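Local coordinates for protein ABC sugar (Ribose) transporter, periplasmic substrate-binding subunit (PDB 3L49) that probably binds a sugar in the periplasm as the substrate-binding subunit of an ABC transporter, at residues Thr104-Ser109 / Phe271-Ala276; Tyr108-Glu113 / Lys141-Gln146. One frame throughout, in Å; residues are numbered along the deposited sequence.

Contact 1 (Thr104-Ser109 / Phe271-Ala276); sequences TSNNYS and FTFAPA
Thr104 and Phe273 pair side by side where strands 101-105 and 271-280 run parallel. The buried part is tight: Thr104 N donates to Thr272 O (2.9 Å), and Thr104 O accepts from Ala274 N (2.8 Å), so that its N-H and its C=O are both bonded to the neighbouring strand. Thr104 CG2 lies at the edge of the Phe273 ring, 3.7 Å from CE2, while its OG1 turns to Asp93. In the type I periplasmic binding protein fold these strands belong to the hinge between the two lobes, and just past Ser105 the chain turns into helix 107-122. The more open side begins at Asn106, the N-cap of that helix. Its CB sits over one face of the Phe273 ring, 4.1 Å from the centroid, a CH-pi contact. With CG anti to N (chi1 -169°), the amide stacks offset toward Phe273 CE1, planes 16° apart, and OD1 accepts from Ser109 N, which stands well above the carbonyl plane. Phe271 CD2 lies against the opposite face, toward the rim. A leucine in place of Phe273 would remove the ring face under Asn106 and is likely to leave the capping side chain freer to turn. Beyond the direct strand bonds a water takes over, accepting from Asn106 N (2.8 Å) and donating to Ala274 O (2.6 Å).

Contact 2 (Tyr108-Glu113 / Lys141-Gln146); sequences YSIGAE and KIRYDQ
Ile142 lies across the Tyr108 ring, and Gln146 reaches past the ring to the tyrosine backbone. These two residues sit one turn apart on helix 138-152, which packs against the start of helix 107-122 with the local axes 7.7 Å apart and 40° from parallel. Ile142 CG2 stands over one face of the phenol ring, 4.0 Å from its centroid, a CH-pi contact offset toward the rim. CD1 of the same side chain approaches the far end of the ring, 4.0 Å from Tyr108 OH. Gln146 arrives instead near the ring edge. Its chain bends at chi2 (-72°), swinging the amide over to Tyr108, where NE2 donates to Tyr108 O at 2.6 Å in a short, nearly straight bond (171°). The acceptor lies in the plane of the glutamine amide, but the donor is tilted out of the tyrosine carbonyl plane. Ala112 N makes the usual helical bond to the same oxygen from the opposite face.

The absence of a side chain at Gly111 is consistent with the close approach: a beta carbon modelled there would lie only 2.9 Å from Gln146 CB, a clash. That CB rests 3.6 Å from Gly111 C. On the inner side Ile110 CG2 lies loosely alongside the aliphatic stem of Arg143, 4.5 Å from Arg143 CG, while the arginine's polar end leaves the helix pair for Asn107 and a bound molecule of unknown identity. Strand 126-131 joins the two helices. Their chemistry is divided: apolar and CH-pi contacts are permissive in direction, whereas the bond from Gln146, given to a carbonyl already engaged within its own helix, is directional and is likely to fix the relative placement of the two helices at this end.

How the contacts relate
Contacts 1 and 2 share Tyr108 and Ser109, and their centres lie 11 Å apart: helix 107-122 leaves the hinge strands of contact 1 and within its first turns meets helix 138-152. Asn107 ties them most directly, its OD1 lying 2.8 Å from Arg143 NE in a probable hydrogen bond. Ile110 bridges them from the apolar side, with CD1 3.7 Å from both Ser105 CB and Ala276 CB. Arg143 NH1 is hydrogen-bonded to the unidentified ligand, which probably comes from the crystallisation liquor. The side chain of Thr104 is about 7 Å from this unknown ligand. Asn107, at the start of helix 107-122, is thus placed to orient Arg143 as a probable second-shell partner.

Contact 1 (Thr104-Ser109 / Phe271-Ala276)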
ATOM      1  N   THR A 104       7.904  -7.355   0.422  1.00 22.73           N
ATOM      2  CA  THR A 104       7.182  -6.162   0.871  1.00 27.47           C
ATOM      3  C   THR A 104       8.174  -5.062   1.270  1.00 22.07           C
ATOM      4  O   THR A 104       9.328  -5.116   0.885  1.00 26.07           O
ATOM      5  CB  THR A 104       6.215  -6.523   2.050  1.00 28.13           C
ATOM      6  OG1 THR A 104       5.429  -5.385   2.433  1.00 31.66           O
ATOM      7  CG2 THR A 104       6.982  -7.086   3.263  1.00 25.32           C
ATOM      8  N   SER A 105       7.710  -4.061   2.020  1.00 23.31           N
ATOM      9  CA  SER A 105       8.568  -3.067   2.654  1.00 17.92           C
ATOM     10  C   SER A 105       8.436  -3.196   4.160  1.00 24.83           C
ATOM     11  O   SER A 105       7.606  -3.970   4.648  1.00 34.91           O
ATOM     12  CB  SER A 105       8.159  -1.660   2.232  1.00 21.57           C
ATOM     13  OG  SER A 105       8.439  -1.439   0.867  1.00 30.29           O
ATOM     14  N   ASN A 106       9.247  -2.443   4.902  1.00 20.25           N
ATOM     15  CA  ASN A 106       9.141  -2.448   6.353  1.00 21.25           C
ATOM     16  C   ASN A 106       8.069  -1.463   6.773  1.00 24.72           C
ATOM     17  O   ASN A 106       8.336  -0.289   7.029  1.00 23.20           O
ATOM     18  CB  ASN A 106      10.477  -2.130   7.023  1.00 21.81           C
ATOM     19  CG  ASN A 106      10.461  -2.397   8.525  1.00 30.66           C
ATOM     20  OD1 ASN A 106       9.401  -2.556   9.135  1.00 30.79           O
ATOM     21  ND2 ASN A 106      11.645  -2.446   9.129  1.00 27.92           N
ATOM     22  N   ASN A 107       6.851  -1.972   6.872  1.00 27.81           N
ATOM     23  CA  ASN A 107       5.683  -1.128   7.097  1.00 33.61           C
ATOM     24  C   ASN A 107       5.553  -0.685   8.535  1.00 30.37           C
ATOM     25  O   ASN A 107       4.830   0.268   8.837  1.00 27.79           O
ATOM     26  CB  ASN A 107       4.427  -1.821   6.574  1.00 25.61           C
ATOM     27  CG  ASN A 107       4.372  -1.797   5.069  1.00 20.77           C
ATOM     28  OD1 ASN A 107       4.139  -0.745   4.477  1.00 38.41           O
ATOM     29  ND2 ASN A 107       4.632  -2.941   4.431  1.00 19.26           N
ATOM     30  N   TYR A 108       6.304  -1.374   9.395  1.00 31.63           N
ATOM     31  CA  TYR A 108       6.417  -1.077  10.818  1.00 28.07           C
ATOM     32  C   TYR A 108       7.221   0.198  11.052  1.00 27.39           C
ATOM     33  O   TYR A 108       6.796   1.062  11.812  1.00 31.07           O
ATOM     34  CB  TYR A 108       7.093  -2.246  11.533  1.00 24.74           C
ATOM     35  CG  TYR A 108       6.366  -3.567  11.408  1.00 30.03           C
ATOM     36  CD1 TYR A 108       6.664  -4.459  10.374  1.00 33.60           C
ATOM     37  CD2 TYR A 108       5.391  -3.930  12.329  1.00 22.41           C
ATOM     38  CE1 TYR A 108       6.002  -5.670  10.263  1.00 24.25           C
ATOM     39  CE2 TYR A 108       4.726  -5.130  12.222  1.00 18.65           C
ATOM     40  CZ  TYR A 108       5.035  -5.999  11.196  1.00 26.26           C
ATOM     41  OH  TYR A 108       4.368  -7.205  11.111  1.00 26.78           O
ATOM     42  N   SER A 109       8.384   0.295  10.404  1.00 28.23           N
ATOM     43  CA  SER A 109       9.226   1.497  10.431  1.00 28.72           C
ATOM     44  C   SER A 109       8.515   2.629   9.705  1.00 26.85           C
ATOM     45  O   SER A 109       8.373   3.726  10.246  1.00 23.26           O
ATOM     46  CB  SER A 109      10.584   1.246   9.749  1.00 27.53           C
ATOM     47  OG  SER A 109      11.333   0.235  10.395  1.00 40.44           O
ATOM     48  N   PHE A 271      10.172 -13.519   4.876  1.00 34.04           N
ATOM     49  CA  PHE A 271       9.877 -12.216   4.269  1.00 32.25           C
ATOM     50  C   PHE A 271      11.116 -11.583   3.639  1.00 27.34           C
ATOM     51  O   PHE A 271      12.247 -11.937   3.966  1.00 32.43           O
ATOM     52  CB  PHE A 271       9.216 -11.247   5.273  1.00 34.03           C
ATOM     53  CG  PHE A 271      10.037 -10.989   6.515  1.00 42.36           C
ATOM     54  CD1 PHE A 271       9.893 -11.799   7.639  1.00 29.42           C
ATOM     55  CD2 PHE A 271      10.948  -9.933   6.565  1.00 44.23           C
ATOM     56  CE1 PHE A 271      10.645 -11.570   8.784  1.00 35.94           C
ATOM     57  CE2 PHE A 271      11.712  -9.702   7.707  1.00 35.53           C
ATOM     58  CZ  PHE A 271      11.556 -10.520   8.817  1.00 35.46           C
ATOM     59  N   THR A 272      10.887 -10.655   2.721  1.00 28.08           N
ATOM     60  CA  THR A 272      11.957  -9.865   2.118  1.00 27.60           C
ATOM     61  C   THR A 272      11.485  -8.416   2.064  1.00 24.85           C
ATOM     62  O   THR A 272      10.425  -8.135   1.514  1.00 27.82           O
ATOM     63  CB  THR A 272      12.280 -10.360   0.700  1.00 18.75           C
ATOM     64  OG1 THR A 272      12.459 -11.778   0.733  1.00 35.39           O
ATOM     65  CG2 THR A 272      13.550  -9.721   0.170  1.00 23.38           C
ATOM     66  N   PHE A 273      12.254  -7.508   2.657  1.00 26.10           N
ATOM     67  CA  PHE A 273      11.972  -6.080   2.553  1.00 30.05           C
ATOM     68  C   PHE A 273      12.759  -5.433   1.408  1.00 29.04           C
ATOM     69  O   PHE A 273      13.934  -5.732   1.214  1.00 24.47           O
ATOM     70  CB  PHE A 273      12.317  -5.339   3.850  1.00 22.23           C
ATOM     71  CG  PHE A 273      11.484  -5.736   5.033  1.00 26.50           C
ATOM     72  CD1 PHE A 273      12.026  -5.678   6.313  1.00 15.17           C
ATOM     73  CD2 PHE A 273      10.170  -6.166   4.883  1.00 15.63           C
ATOM     74  CE1 PHE A 273      11.266  -6.033   7.427  1.00 34.41           C
ATOM     75  CE2 PHE A 273       9.408  -6.527   5.987  1.00 34.07           C
ATOM     76  CZ  PHE A 273       9.954  -6.458   7.263  1.00 25.15           C
ATOM     77  N   ALA A 274      12.101  -4.558   0.650  1.00 29.01           N
ATOM     78  CA  ALA A 274      12.794  -3.572  -0.184  1.00 30.61           C
ATOM     79  C   ALA A 274      12.968  -2.333   0.692  1.00 27.84           C
ATOM     80  O   ALA A 274      12.244  -2.187   1.671  1.00 30.53           O
ATOM     81  CB  ALA A 274      11.988  -3.248  -1.433  1.00 21.27           C
ATOM     82  N   PRO A 275      13.963  -1.472   0.387  1.00 32.01           N
ATOM     83  CA  PRO A 275      14.093  -0.225   1.144  1.00 26.22           C
ATOM     84  C   PRO A 275      13.001   0.790   0.821  1.00 28.50           C
ATOM     85  O   PRO A 275      12.417   0.762  -0.262  1.00 29.31           O
ATOM     86  CB  PRO A 275      15.444   0.333   0.679  1.00 23.60           C
ATOM     87  CG  PRO A 275      16.131  -0.802  -0.013  1.00 38.88           C
ATOM     88  CD  PRO A 275      15.043  -1.613  -0.607  1.00 29.71           C
ATOM     89  N   ALA A 276      12.735   1.671   1.774  1.00 23.47           N
ATOM     90  CA  ALA A 276      11.874   2.816   1.561  1.00 27.60           C
ATOM     91  C   ALA A 276      12.463   4.006   2.297  1.00 32.70           C
ATOM     92  O   ALA A 276      13.160   3.838   3.294  1.00 35.42           O
ATOM     93  CB  ALA A 276      10.487   2.527   2.053  1.00 27.44           C
TER
HETATM   94  O   HOH W   1      11.471  -1.176   3.894  1.00 21.41           O

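Contact 2 (Tyr108-Glu113 / Lys141-Gln146)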
ATOM      1  N   TYR A 108       6.304  -1.374   9.395  1.00 31.63           N
ATOM      2  CA  TYR A 108       6.417  -1.077  10.818  1.00 28.07           C
ATOM      3  C   TYR A 108       7.221   0.198  11.052  1.00 27.39           C
ATOM      4  O   TYR A 108       6.796   1.062  11.812  1.00 31.07           O
ATOM      5  CB  TYR A 108       7.093  -2.246  11.533  1.00 24.74           C
ATOM      6  CG  TYR A 108       6.366  -3.567  11.408  1.00 30.03           C
ATOM      7  CD1 TYR A 108       6.664  -4.459  10.374  1.00 33.60           C
ATOM      8  CD2 TYR A 108       5.391  -3.930  12.329  1.00 22.41           C
ATOM      9  CE1 TYR A 108       6.002  -5.670  10.263  1.00 24.25           C
ATOM     10  CE2 TYR A 108       4.726  -5.130  12.222  1.00 18.65           C
ATOM     11  CZ  TYR A 108       5.035  -5.999  11.196  1.00 26.26           C
ATOM     12  OH  TYR A 108       4.368  -7.205  11.111  1.00 26.78           O
ATOM     13  N   SER A 109       8.384   0.295  10.404  1.00 28.23           N
ATOM     14  CA  SER A 109       9.226   1.497  10.431  1.00 28.72           C
ATOM     15  C   SER A 109       8.515   2.629   9.705  1.00 26.85           C
ATOM     16  O   SER A 109       8.373   3.726  10.246  1.00 23.26           O
ATOM     17  CB  SER A 109      10.584   1.246   9.749  1.00 27.53           C
ATOM     18  OG  SER A 109      11.333   0.235  10.395  1.00 40.44           O
ATOM     19  N   ILE A 110       8.085   2.342   8.473  1.00 27.15           N
ATOM     20  CA  ILE A 110       7.321   3.274   7.646  1.00 26.21           C
ATOM     21  C   ILE A 110       6.161   3.885   8.427  1.00 27.21           C
ATOM     22  O   ILE A 110       6.048   5.109   8.495  1.00 31.48           O
ATOM     23  CB  ILE A 110       6.818   2.580   6.353  1.00 28.94           C
ATOM     24  CG1 ILE A 110       7.941   2.514   5.314  1.00 41.76           C
ATOM     25  CG2 ILE A 110       5.589   3.271   5.755  1.00 16.71           C
ATOM     26  CD1 ILE A 110       7.692   1.477   4.222  1.00 46.38           C
ATOM     27  N   GLY A 111       5.344   3.035   9.053  1.00 19.88           N
ATOM     28  CA  GLY A 111       4.152   3.488   9.749  1.00 15.74           C
ATOM     29  C   GLY A 111       4.513   4.401  10.895  1.00 27.84           C
ATOM     30  O   GLY A 111       3.870   5.431  11.099  1.00 32.34           O
ATOM     31  N   ALA A 112       5.565   4.029  11.623  1.00 23.45           N
ATOM     32  CA  ALA A 112       6.019   4.793  12.773  1.00 19.76           C
ATOM     33  C   ALA A 112       6.634   6.127  12.369  1.00 23.96           C
ATOM     34  O   ALA A 112       6.194   7.171  12.851  1.00 26.36           O
ATOM     35  CB  ALA A 112       6.997   3.968  13.617  1.00 22.54           C
ATOM     36  N   GLU A 113       7.622   6.089  11.469  1.00 20.94           N
ATOM     37  CA  GLU A 113       8.340   7.295  11.036  1.00 28.29           C
ATOM     38  C   GLU A 113       7.449   8.363  10.419  1.00 27.89           C
ATOM     39  O   GLU A 113       7.618   9.547  10.711  1.00 28.33           O
ATOM     40  CB  GLU A 113       9.476   6.956  10.075  1.00 25.02           C
ATOM     41  CG  GLU A 113      10.696   6.375  10.772  1.00 46.73           C
ATOM     42  CD  GLU A 113      11.725   5.818   9.806  1.00 60.90           C
ATOM     43  OE1 GLU A 113      12.084   6.520   8.831  1.00 63.06           O
ATOM     44  OE2 GLU A 113      12.180   4.677  10.033  1.00 61.41           O
ATOM     45  N   LYS A 141      -3.154  -2.128   7.686  1.00 28.95           N
ATOM     46  CA  LYS A 141      -3.392  -2.507   9.082  1.00 27.43           C
ATOM     47  C   LYS A 141      -2.179  -2.136   9.925  1.00 27.24           C
ATOM     48  O   LYS A 141      -2.323  -1.547  11.000  1.00 24.91           O
ATOM     49  CB  LYS A 141      -3.668  -4.015   9.167  1.00 29.26           C
ATOM     50  CG  LYS A 141      -4.299  -4.512  10.459  1.00 38.47           C
ATOM     51  CD  LYS A 141      -3.286  -5.159  11.384  1.00 54.35           C
ATOM     52  CE  LYS A 141      -3.970  -5.861  12.537  1.00 47.12           C
ATOM     53  NZ  LYS A 141      -4.539  -7.163  12.095  1.00 60.90           N
ATOM     54  N   ILE A 142      -0.987  -2.468   9.417  1.00 20.08           N
ATOM     55  CA  ILE A 142       0.270  -2.148  10.086  1.00 16.58           C
ATOM     56  C   ILE A 142       0.475  -0.635  10.132  1.00 23.46           C
ATOM     57  O   ILE A 142       0.729  -0.075  11.202  1.00 23.93           O
ATOM     58  CB  ILE A 142       1.487  -2.833   9.410  1.00 22.25           C
ATOM     59  CG1 ILE A 142       1.338  -4.364   9.432  1.00 20.89           C
ATOM     60  CG2 ILE A 142       2.786  -2.405  10.095  1.00 13.12           C
ATOM     61  CD1 ILE A 142       2.252  -5.105   8.418  1.00  9.11           C
ATOM     62  N   ARG A 143       0.329   0.024   8.980  1.00 25.94           N
ATOM     63  CA  ARG A 143       0.505   1.477   8.886  1.00 22.90           C
ATOM     64  C   ARG A 143      -0.419   2.259   9.823  1.00 19.62           C
ATOM     65  O   ARG A 143       0.002   3.230  10.444  1.00 20.92           O
ATOM     66  CB  ARG A 143       0.334   1.951   7.446  1.00 26.64           C
ATOM     67  CG  ARG A 143       1.518   1.652   6.541  1.00 15.62           C
ATOM     68  CD  ARG A 143       1.062   1.633   5.099  1.00 17.13           C
ATOM     69  NE  ARG A 143       2.003   0.974   4.199  1.00 11.50           N
ATOM     70  CZ  ARG A 143       1.743   0.697   2.927  1.00 25.80           C
ATOM     71  NH1 ARG A 143       0.567   1.021   2.411  1.00 18.00           N
ATOM     72  NH2 ARG A 143       2.663   0.108   2.160  1.00 15.00           N
ATOM     73  N   TYR A 144      -1.667   1.815   9.941  1.00 29.14           N
ATOM     74  CA  TYR A 144      -2.614   2.429  10.867  1.00 26.35           C
ATOM     75  C   TYR A 144      -2.262   2.163  12.326  1.00 25.98           C
ATOM     76  O   TYR A 144      -2.307   3.086  13.143  1.00 30.32           O
ATOM     77  CB  TYR A 144      -4.043   1.970  10.571  1.00 27.71           C
ATOM     78  CG  TYR A 144      -5.071   2.556  11.509  1.00 39.97           C
ATOM     79  CD1 TYR A 144      -5.580   3.841  11.297  1.00 40.04           C
ATOM     80  CD2 TYR A 144      -5.529   1.832  12.616  1.00 26.77           C
ATOM     81  CE1 TYR A 144      -6.522   4.389  12.163  1.00 23.71           C
ATOM     82  CE2 TYR A 144      -6.470   2.365  13.482  1.00 33.61           C
ATOM     83  CZ  TYR A 144      -6.955   3.642  13.249  1.00 34.16           C
ATOM     84  OH  TYR A 144      -7.878   4.173  14.099  1.00 35.37           O
ATOM     85  N   ASP A 145      -1.932   0.909  12.650  1.00 27.10           N
ATOM     86  CA  ASP A 145      -1.588   0.522  14.028  1.00 28.89           C
ATOM     87  C   ASP A 145      -0.406   1.307  14.602  1.00 28.04           C
ATOM     88  O   ASP A 145      -0.446   1.737  15.762  1.00 16.25           O
ATOM     89  CB  ASP A 145      -1.295  -0.977  14.130  1.00 32.74           C
ATOM     90  CG  ASP A 145      -2.560  -1.834  14.133  1.00 38.77           C
ATOM     91  OD1 ASP A 145      -2.446  -3.057  13.901  1.00 34.62           O
ATOM     92  OD2 ASP A 145      -3.664  -1.299  14.364  1.00 29.89           O
ATOM     93  N   GLN A 146       0.627   1.493  13.777  1.00 17.19           N
ATOM     94  CA  GLN A 146       1.840   2.207  14.179  1.00 16.60           C
ATOM     95  C   GLN A 146       1.566   3.673  14.425  1.00 18.94           C
ATOM     96  O   GLN A 146       2.105   4.248  15.362  1.00 27.32           O
ATOM     97  CB  GLN A 146       2.953   2.050  13.133  1.00 21.88           C
ATOM     98  CG  GLN A 146       3.437   0.602  12.918  1.00 12.48           C
ATOM     99  CD  GLN A 146       4.263   0.069  14.089  1.00 27.90           C
ATOM    100  OE1 GLN A 146       3.724  -0.429  15.074  1.00 35.12           O
ATOM    101  NE2 GLN A 146       5.571   0.168  13.973  1.00 33.81           N
TER